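Local coordinates for protein Na-translocating NADH-quinone reductase subunit C NqrC (Shewanella oneidensis, PDB 4XHF) that binds flavin mononucleotide as the C subunit, a flavoprotein, of a bacterial sodium-translocating membrane complex, at residues 91-96 against 112-117; 108-113 against 135-140; 146-151 against 162-167. One frame throughout, in Å; residues are numbered along the deposited sequence.

Contact 1 of 3, residues 91-96 against 112-117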
loop_
_atom_site.group_PDB
_atom_site.type_symbol
_atom_site.label_atom_id
_atom_site.label_comp_id
_atom_site.label_asym_id
_atom_site.label_seq_id
_atom_site.Cartn_x
_atom_site.Cartn_y
_atom_site.Cartn_z
ATOM N N ARG A 91 3.965 -10.923 -6.820
ATOM C CA ARG A 91 4.895 -11.794 -6.110
ATOM C C ARG A 91 5.864 -12.409 -7.112
ATOM O O ARG A 91 7.069 -12.476 -6.873
ATOM C CB ARG A 91 4.158 -12.903 -5.352
ATOM C CG ARG A 91 3.019 -12.435 -4.457
ATOM C CD ARG A 91 3.517 -11.731 -3.204
ATOM N NE ARG A 91 2.402 -11.277 -2.372
ATOM C CZ ARG A 91 1.897 -11.947 -1.336
ATOM N NH1 ARG A 91 2.400 -13.120 -0.965
ATOM N NH2 ARG A 91 0.879 -11.434 -0.661
ATOM N N MET A 92 5.314 -12.848 -8.240
ATOM C CA MET A 92 6.087 -13.500 -9.288
ATOM C C MET A 92 6.980 -12.502 -10.014
ATOM O O MET A 92 8.129 -12.800 -10.334
ATOM C CB MET A 92 5.144 -14.184 -10.281
ATOM C CG MET A 92 5.832 -15.041 -11.333
ATOM S SD MET A 92 4.700 -15.585 -12.631
ATOM C CE MET A 92 3.483 -16.499 -11.680
ATOM N N ALA A 93 6.441 -11.316 -10.273
ATOM C CA ALA A 93 7.172 -10.278 -10.989
ATOM C C ALA A 93 8.403 -9.823 -10.217
ATOM O O ALA A 93 9.398 -9.405 -10.807
ATOM C CB ALA A 93 6.263 -9.095 -11.262
ATOM N N ALA A 94 8.329 -9.907 -8.894
ATOM C CA ALA A 94 9.404 -9.434 -8.031
ATOM C C ALA A 94 10.616 -10.363 -8.023
ATOM O O ALA A 94 11.728 -9.926 -7.730
ATOM C CB ALA A 94 8.886 -9.253 -6.621
ATOM N N ILE A 95 10.404 -11.637 -8.344
ATOM C CA ILE A 95 11.477 -12.630 -8.269
ATOM C C ILE A 95 12.005 -13.054 -9.637
ATOM O O ILE A 95 13.048 -13.701 -9.722
ATOM C CB ILE A 95 11.023 -13.898 -7.509
ATOM C CG1 ILE A 95 9.674 -14.395 -8.039
ATOM C CG2 ILE A 95 10.948 -13.610 -6.018
ATOM C CD1 ILE A 95 9.261 -15.744 -7.494
ATOM N N ASN A 96 11.296 -12.701 -10.706
ATOM C CA ASN A 96 11.781 -13.013 -12.045
ATOM C C ASN A 96 12.961 -12.113 -12.410
ATOM O O ASN A 96 12.820 -10.888 -12.403
ATOM C CB ASN A 96 10.669 -12.861 -13.081
ATOM C CG ASN A 96 11.210 -12.757 -14.492
ATOM O OD1 ASN A 96 11.138 -11.703 -15.119
ATOM N ND2 ASN A 96 11.786 -13.845 -14.985
ATOM N N THR A 112 14.689 -8.377 -3.389
ATOM C CA THR A 112 14.494 -8.123 -4.809
ATOM C C THR A 112 13.228 -7.299 -5.009
ATOM O O THR A 112 12.282 -7.408 -4.229
ATOM C CB THR A 112 14.414 -9.441 -5.613
ATOM O OG1 THR A 112 14.268 -9.155 -7.010
ATOM C CG2 THR A 112 13.248 -10.299 -5.145
ATOM N N ARG A 113 13.225 -6.462 -6.042
ATOM C CA ARG A 113 12.093 -5.589 -6.328
ATOM C C ARG A 113 11.663 -5.704 -7.786
ATOM O O ARG A 113 12.495 -5.659 -8.689
ATOM C CB ARG A 113 12.448 -4.136 -6.007
ATOM C CG ARG A 113 11.251 -3.201 -5.946
ATOM C CD ARG A 113 11.622 -1.791 -6.373
ATOM N NE ARG A 113 11.959 -1.727 -7.792
ATOM C CZ ARG A 113 12.414 -0.643 -8.412
ATOM N NH1 ARG A 113 12.596 0.489 -7.743
ATOM N NH2 ARG A 113 12.691 -0.692 -9.707
ATOM N N ALA A 114 10.361 -5.847 -8.010
ATOM C CA ALA A 114 9.818 -5.865 -9.361
ATOM C C ALA A 114 10.080 -4.531 -10.046
ATOM O O ALA A 114 10.216 -3.503 -9.386
ATOM C CB ALA A 114 8.329 -6.162 -9.334
ATOM N N ASN A 115 10.152 -4.549 -11.372
ATOM C CA ASN A 115 10.346 -3.321 -12.133
ATOM C C ASN A 115 9.056 -2.517 -12.206
ATOM O O ASN A 115 9.083 -1.286 -12.193
ATOM C CB ASN A 115 10.850 -3.634 -13.542
ATOM C CG ASN A 115 12.249 -4.217 -13.546
ATOM O OD1 ASN A 115 13.027 -4.001 -12.616
ATOM N ND2 ASN A 115 12.579 -4.956 -14.598
ATOM N N ASP A 116 7.932 -3.227 -12.276
ATOM C CA ASP A 116 6.615 -2.602 -12.369
ATOM C C ASP A 116 5.775 -2.881 -11.130
ATOM O O ASP A 116 5.863 -3.956 -10.536
ATOM C CB ASP A 116 5.862 -3.100 -13.607
ATOM C CG ASP A 116 6.592 -2.798 -14.902
ATOM O OD1 ASP A 116 7.462 -1.902 -14.905
ATOM O OD2 ASP A 116 6.289 -3.455 -15.919
ATOM N N ALA A 117 4.955 -1.905 -10.755
ATOM C CA ALA A 117 4.016 -2.056 -9.651
ATOM C C ALA A 117 2.598 -1.759 -10.125
ATOM O O ALA A 117 2.391 -0.910 -10.993
ATOM C CB ALA A 117 4.396 -1.138 -8.505
#

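Contact 2 of 3, residues 108-113 against 135-140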
loop_
_atom_site.group_PDB
_atom_site.type_symbol
_atom_site.label_atom_id
_atom_site.label_comp_id
_atom_site.label_asym_id
_atom_site.label_seq_id
_atom_site.Cartn_x
_atom_site.Cartn_y
_atom_site.Cartn_z
ATOM N N ALA A 108 13.401 -2.288 3.539
ATOM C CA ALA A 108 12.320 -3.202 3.897
ATOM C C ALA A 108 12.752 -4.665 3.834
ATOM O O ALA A 108 11.949 -5.562 4.086
ATOM C CB ALA A 108 11.127 -2.973 2.986
ATOM N N LYS A 109 14.016 -4.899 3.493
ATOM C CA LYS A 109 14.576 -6.248 3.458
ATOM C C LYS A 109 13.778 -7.164 2.536
ATOM O O LYS A 109 13.441 -8.289 2.906
ATOM C CB LYS A 109 14.626 -6.839 4.870
ATOM C CG LYS A 109 15.361 -5.962 5.871
ATOM C CD LYS A 109 15.208 -6.467 7.294
ATOM C CE LYS A 109 15.751 -5.451 8.290
ATOM N NZ LYS A 109 15.535 -5.861 9.705
ATOM N N ILE A 110 13.478 -6.676 1.335
ATOM C CA ILE A 110 12.718 -7.452 0.359
ATOM C C ILE A 110 13.640 -8.168 -0.624
ATOM O O ILE A 110 13.177 -8.957 -1.447
ATOM C CB ILE A 110 11.730 -6.560 -0.428
ATOM C CG1 ILE A 110 12.473 -5.477 -1.219
ATOM C CG2 ILE A 110 10.724 -5.934 0.529
ATOM C CD1 ILE A 110 11.579 -4.659 -2.132
ATOM N N LYS A 111 14.937 -7.872 -0.544
ATOM C CA LYS A 111 15.972 -8.561 -1.322
ATOM C C LYS A 111 15.889 -8.299 -2.826
ATOM O O LYS A 111 16.905 -8.035 -3.467
ATOM C CB LYS A 111 15.911 -10.070 -1.065
ATOM C CG LYS A 111 16.238 -10.471 0.367
ATOM C CD LYS A 111 17.731 -10.384 0.664
ATOM C CE LYS A 111 18.528 -11.433 -0.106
ATOM N NZ LYS A 111 19.954 -11.482 0.315
ATOM N N THR A 112 14.689 -8.377 -3.389
ATOM C CA THR A 112 14.494 -8.123 -4.809
ATOM C C THR A 112 13.228 -7.299 -5.009
ATOM O O THR A 112 12.282 -7.408 -4.229
ATOM C CB THR A 112 14.414 -9.441 -5.613
ATOM O OG1 THR A 112 14.268 -9.155 -7.010
ATOM C CG2 THR A 112 13.248 -10.299 -5.145
ATOM N N ARG A 113 13.225 -6.462 -6.042
ATOM C CA ARG A 113 12.093 -5.589 -6.328
ATOM C C ARG A 113 11.663 -5.704 -7.786
ATOM O O ARG A 113 12.495 -5.659 -8.689
ATOM C CB ARG A 113 12.448 -4.136 -6.007
ATOM C CG ARG A 113 11.251 -3.201 -5.946
ATOM C CD ARG A 113 11.622 -1.791 -6.373
ATOM N NE ARG A 113 11.959 -1.727 -7.792
ATOM C CZ ARG A 113 12.414 -0.643 -8.412
ATOM N NH1 ARG A 113 12.596 0.489 -7.743
ATOM N NH2 ARG A 113 12.691 -0.692 -9.707
ATOM N N PRO A 135 0.481 -0.641 -3.462
ATOM C CA PRO A 135 0.906 -1.776 -2.643
ATOM C C PRO A 135 2.217 -1.498 -1.921
ATOM O O PRO A 135 3.104 -0.852 -2.478
ATOM C CB PRO A 135 1.079 -2.897 -3.668
ATOM C CG PRO A 135 1.463 -2.186 -4.917
ATOM C CD PRO A 135 0.692 -0.897 -4.896
ATOM N N PHE A 136 2.332 -1.982 -0.691
ATOM C CA PHE A 136 3.587 -1.910 0.033
ATOM C C PHE A 136 3.766 -3.205 0.799
ATOM O O PHE A 136 2.791 -3.856 1.175
ATOM C CB PHE A 136 3.614 -0.710 0.982
ATOM C CG PHE A 136 2.858 -0.929 2.253
ATOM C CD1 PHE A 136 1.478 -1.013 2.245
ATOM C CD2 PHE A 136 3.526 -1.049 3.456
ATOM C CE1 PHE A 136 0.778 -1.211 3.412
ATOM C CE2 PHE A 136 2.831 -1.249 4.628
ATOM C CZ PHE A 136 1.454 -1.330 4.606
ATOM N N TYR A 137 5.017 -3.588 1.007
ATOM C CA TYR A 137 5.318 -4.754 1.816
ATOM C C TYR A 137 6.757 -4.697 2.292
ATOM O O TYR A 137 7.584 -3.988 1.721
ATOM C CB TYR A 137 5.056 -6.047 1.038
ATOM C CG TYR A 137 5.958 -6.263 -0.156
ATOM C CD1 TYR A 137 5.692 -5.649 -1.372
ATOM C CD2 TYR A 137 7.066 -7.096 -0.072
ATOM C CE1 TYR A 137 6.511 -5.849 -2.467
ATOM C CE2 TYR A 137 7.889 -7.303 -1.162
ATOM C CZ TYR A 137 7.607 -6.679 -2.356
ATOM O OH TYR A 137 8.428 -6.884 -3.441
ATOM N N GLY A 138 7.043 -5.437 3.354
ATOM C CA GLY A 138 8.364 -5.436 3.947
ATOM C C GLY A 138 8.439 -6.438 5.078
ATOM O O GLY A 138 7.414 -6.872 5.601
ATOM N N LYS A 139 9.655 -6.812 5.453
ATOM C CA LYS A 139 9.844 -7.770 6.529
ATOM C C LYS A 139 9.541 -7.122 7.871
ATOM O O LYS A 139 10.051 -6.044 8.180
ATOM C CB LYS A 139 11.270 -8.321 6.524
ATOM C CG LYS A 139 11.474 -9.496 7.467
ATOM C CD LYS A 139 12.934 -9.665 7.842
ATOM C CE LYS A 139 13.136 -10.879 8.733
ATOM N NZ LYS A 139 12.840 -12.151 8.022
ATOM N N GLY A 140 8.700 -7.781 8.661
ATOM C CA GLY A 140 8.466 -7.373 10.032
ATOM C C GLY A 140 9.607 -7.853 10.906
ATOM O O GLY A 140 10.764 -7.488 10.685
HETATM O O HOH W 1 12.378 -5.471 9.545
HETATM O O HOH W 2 10.306 -8.814 -3.194
#

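Contact 3 of 3, residues 146-151 against 162-167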
loop_
_atom_site.group_PDB
_atom_site.type_symbol
_atom_site.label_atom_id
_atom_site.label_comp_id
_atom_site.label_asym_id
_atom_site.label_seq_id
_atom_site.Cartn_x
_atom_site.Cartn_y
_atom_site.Cartn_z
ATOM N N TYR A 146 2.286 -7.735 3.961
ATOM C CA TYR A 146 1.750 -7.147 2.733
ATOM C C TYR A 146 0.502 -6.316 2.996
ATOM O O TYR A 146 -0.335 -6.683 3.819
ATOM C CB TYR A 146 1.409 -8.240 1.723
ATOM C CG TYR A 146 2.599 -9.006 1.218
ATOM C CD1 TYR A 146 3.212 -9.973 2.001
ATOM C CD2 TYR A 146 3.102 -8.773 -0.051
ATOM C CE1 TYR A 146 4.300 -10.677 1.538
ATOM C CE2 TYR A 146 4.185 -9.471 -0.525
ATOM C CZ TYR A 146 4.782 -10.423 0.271
ATOM O OH TYR A 146 5.867 -11.120 -0.207
ATOM N N GLY A 147 0.362 -5.215 2.267
ATOM C CA GLY A 147 -0.794 -4.355 2.421
ATOM C C GLY A 147 -0.908 -3.298 1.342
ATOM O O GLY A 147 -0.195 -3.336 0.338
ATOM N N TYR A 148 -1.820 -2.354 1.560
ATOM C CA TYR A 148 -2.032 -1.234 0.651
ATOM C C TYR A 148 -2.152 0.065 1.441
ATOM O O TYR A 148 -2.687 0.074 2.551
ATOM C CB TYR A 148 -3.292 -1.448 -0.201
ATOM C CG TYR A 148 -3.213 -2.629 -1.142
ATOM C CD1 TYR A 148 -2.711 -2.489 -2.429
ATOM C CD2 TYR A 148 -3.645 -3.888 -0.744
ATOM C CE1 TYR A 148 -2.638 -3.568 -3.291
ATOM C CE2 TYR A 148 -3.576 -4.973 -1.598
ATOM C CZ TYR A 148 -3.072 -4.807 -2.871
ATOM O OH TYR A 148 -3.000 -5.883 -3.725
ATOM N N VAL A 149 -1.636 1.149 0.866
ATOM C CA VAL A 149 -1.796 2.489 1.424
ATOM C C VAL A 149 -2.467 3.410 0.414
ATOM O O VAL A 149 -1.990 3.566 -0.711
ATOM C CB VAL A 149 -0.448 3.109 1.832
ATOM C CG1 VAL A 149 -0.649 4.499 2.428
ATOM C CG2 VAL A 149 0.266 2.216 2.819
ATOM N N ALA A 150 -3.575 4.016 0.829
ATOM C CA ALA A 150 -4.262 5.016 0.025
ATOM C C ALA A 150 -3.794 6.398 0.452
ATOM O O ALA A 150 -3.853 6.735 1.632
ATOM C CB ALA A 150 -5.766 4.889 0.182
ATOM N N VAL A 151 -3.322 7.187 -0.508
ATOM C CA VAL A 151 -2.844 8.534 -0.228
ATOM C C VAL A 151 -3.703 9.551 -0.973
ATOM O O VAL A 151 -4.157 9.290 -2.084
ATOM C CB VAL A 151 -1.356 8.705 -0.622
ATOM C CG1 VAL A 151 -0.478 7.802 0.227
ATOM C CG2 VAL A 151 -1.139 8.410 -2.099
ATOM N N VAL A 162 -4.354 -0.704 4.756
ATOM C CA VAL A 162 -4.918 -2.044 4.851
ATOM C C VAL A 162 -3.802 -3.074 4.760
ATOM O O VAL A 162 -3.130 -3.171 3.737
ATOM C CB VAL A 162 -5.952 -2.311 3.733
ATOM C CG1 VAL A 162 -6.472 -3.743 3.803
ATOM C CG2 VAL A 162 -7.109 -1.333 3.825
ATOM N N VAL A 163 -3.608 -3.836 5.832
ATOM C CA VAL A 163 -2.680 -4.964 5.823
ATOM C C VAL A 163 -3.508 -6.241 5.745
ATOM O O VAL A 163 -4.457 -6.412 6.509
ATOM C CB VAL A 163 -1.770 -4.972 7.075
ATOM C CG1 VAL A 163 -0.900 -6.222 7.123
ATOM C CG2 VAL A 163 -0.898 -3.726 7.101
ATOM N N TYR A 164 -3.153 -7.125 4.815
ATOM C CA TYR A 164 -3.966 -8.306 4.533
ATOM C C TYR A 164 -3.205 -9.627 4.667
ATOM O O TYR A 164 -3.809 -10.697 4.591
ATOM C CB TYR A 164 -4.562 -8.201 3.124
ATOM C CG TYR A 164 -3.540 -8.259 2.009
ATOM C CD1 TYR A 164 -3.093 -9.477 1.514
ATOM C CD2 TYR A 164 -3.029 -7.098 1.446
ATOM C CE1 TYR A 164 -2.163 -9.538 0.498
ATOM C CE2 TYR A 164 -2.098 -7.150 0.426
ATOM C CZ TYR A 164 -1.670 -8.375 -0.042
ATOM O OH TYR A 164 -0.745 -8.446 -1.056
ATOM N N GLU A 165 -1.889 -9.563 4.855
ATOM C CA GLU A 165 -1.091 -10.781 5.002
ATOM C C GLU A 165 0.145 -10.562 5.866
ATOM O O GLU A 165 0.809 -9.530 5.773
ATOM C CB GLU A 165 -0.668 -11.314 3.629
ATOM C CG GLU A 165 0.256 -12.529 3.695
ATOM C CD GLU A 165 0.604 -13.085 2.328
ATOM O OE1 GLU A 165 -0.076 -12.730 1.344
ATOM O OE2 GLU A 165 1.564 -13.879 2.235
ATOM N N HIS A 166 0.453 -11.557 6.692
ATOM C CA HIS A 166 1.630 -11.515 7.548
ATOM C C HIS A 166 1.902 -12.897 8.126
ATOM O O HIS A 166 1.092 -13.813 7.979
ATOM C CB HIS A 166 1.442 -10.502 8.679
ATOM C CG HIS A 166 0.519 -10.971 9.759
ATOM N ND1 HIS A 166 0.967 -11.607 10.895
ATOM C CD2 HIS A 166 -0.830 -10.908 9.870
ATOM C CE1 HIS A 166 -0.064 -11.911 11.664
ATOM N NE2 HIS A 166 -1.165 -11.498 11.065
ATOM N N GLY A 167 3.049 -13.038 8.781
ATOM C CA GLY A 167 3.413 -14.275 9.447
ATOM C C GLY A 167 3.973 -14.010 10.834
ATOM O O GLY A 167 4.672 -14.845 11.405
HETATM O O HOH W 3 0.913 -5.646 -1.252
#

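Contact 1 of 3, residues 91-96 against 112-117
The T112 hydroxyl makes the polar link between these two segments, giving its proton to the carbonyl of A94 with T112 OG1 to A94 O at 2.8 Å. The approach is almost straight on, with a C=O...OG1 angle of 175°. T112 holds OG1 opposite its own backbone N (chi1 -178°), which puts the methyl CG2 between the backbone N and the carbonyl carbon, and it too reaches A94 O. Both branches of the threonine therefore meet that oxygen, OG1 nearly end-on and CG2 at 3.0 Å, a tight fit. S101 O is a weak, secondary partner of OG1. One residue back in the helix, A93 O is taken by the hydroxyl of T99.

The apolar part is built from three alanines. The methyl of A114 presses against the helix backbone itself, with A114 CB 3.7 Å from A94 CA. It is also 4.1 Å from the CB of A93 and lies beside the CB of A94. With side chains this short, the chains come very close, A94 CA to A114 CA measuring 3.8 Å. At the exposed margin I95 CG2 brushes T112 CG2 at 4.1 Å, the two side chains crossing at a slant.

R113, between the two touching residues, turns its side chain the other way. Its NE bonds to A114 O at 3.0 Å from a tilted position, and its outer nitrogens reach E238 O and the carboxylate of D75.

The contact sets the short helix 90-95 against the start of strand 113-123. That strand is paired with 67-73, 100-101 and 129-139 in the antiparallel sheet, and R113 packs on F233 and W234 of helix 221-234.

Contact 2 of 3, residues 108-113 against 135-140
Y137 meets I110 nearly at a right angle, ring carbon CE2 lying 3.6 Å from the isoleucine methyl CG2. The chi1 of I110, 61°, puts its longer branch between the backbone N and the carbonyl carbon and turns CG2 to the tyrosine. Further out, the Y137 hydroxyl is joined to the loop by a water in the plane of the ring, 2.7 Å from OH. That same water donates to T112 O at 2.6 Å, bridging strand and loop where the two are too far apart to bond directly. Y137 is held from elsewhere too: its ring stacks on Y146, and its carbonyl accepts from W234 NE1.

By CA positions the chains are nearest at G138 and A108, where the glycine has no side chain to hold them apart. The A108 methyl CB rests 3.8 Å from G138 CA. The A108 carbonyl oxygen also lies near G138 CA, and it accepts the N-H of the next residue.

K139 N donates to A108 O at 2.9 Å. The bond is straight, 176° at the hydrogen, and lies in the plane of the A108 carbonyl. Beyond it, the aliphatic parts of K139 and K109 cross, CD to CD at 4.0 Å. K109 runs extended, whereas K139 folds at its last torsion (chi4 66°) and carries its ammonium elsewhere. A second water accepts from K109 NZ and donates to K139 O at 2.8 Å. The K139 side chain is about 10 Å from the bound flavin mononucleotide.

Loop and strand thus share one direct backbone bond rather than a ladder, supplemented by two bridging waters and a few apolar contacts. The two lysines meet through their methylenes alone, their like charges parting, and the second water gives the K109 ammonium a polar partner.

Contact 3 of 3, residues 146-151 against 162-167
One face of the Y164 ring carries the carbonyl oxygen of Y146, 3.6 Å above its plane and displaced toward the rim. Y148 comes to the same ring rim to rim, with the centroids 5.5 Å apart and the planes only 25° from parallel. Neither lies over the other; their CE2 atoms touch at 3.3 Å. What brings Y164 here is its first torsion: with CG between the backbone N and the carbonyl carbon (chi1 67°), the ring folds back against the neighbouring strand, and its hydroxyl end reaches the CB of Y146. A water joins that hydroxyl to G147 O, and a stack with Y44 holds the ring from outside the hairpin. The Y146 ring and the E165 carboxylate lie side by side, pointing the same way, with planes 31° apart and Y146 CD1 to E165 CD at 4.1 Å. R91 grips both, as a cation-pi partner of the ring and a salt-bridge partner of the carboxylate.

The backbones run antiparallel with a classic beta bulge, Y164 and E165 both facing Y146. Y146 N bonds to E165 O at 2.9 Å. In return Y146 O accepts from Y164 N at 3.0 Å and, weakly, from E165 N at 3.4 Å. G147 and V163 then form a non-hydrogen-bonded pair, drawn close because the glycine has no side chain. Regular bonding returns at Y148 and V162, a reciprocal pair whose Y148 N to V162 O distance is 2.7 Å.

Strand 158-165 is the last strand on this side of the antiparallel sheet; 144-151 pairs on its other side with 129-139, G147 bonding to F136. Helix 29-48 covers Y148, A150 and V162, while V149 and V151 meet F235.

How the contacts relate
All three contacts reach one antiparallel sheet. Contact 3, whose centre is about 6 Å from the centre of the chain, is the most interior and is true strand pairing, with a backbone ladder and aromatic packing. Contacts 1 and 2 lie further out, where a helix and a loop are applied to sheet strands, each through a single direct hydrogen bond; contact 1 relies on alanines, contact 2 adds waters and lysines at an exposed margin. They share T112 and R113, and the A94 methyl packs against the Y137 hydroxyl oxygen. Contacts 2 and 3 join through the neighbouring strands 129-139 and 144-151, while R91, on the helix of contact 1, reaches across to contact 3.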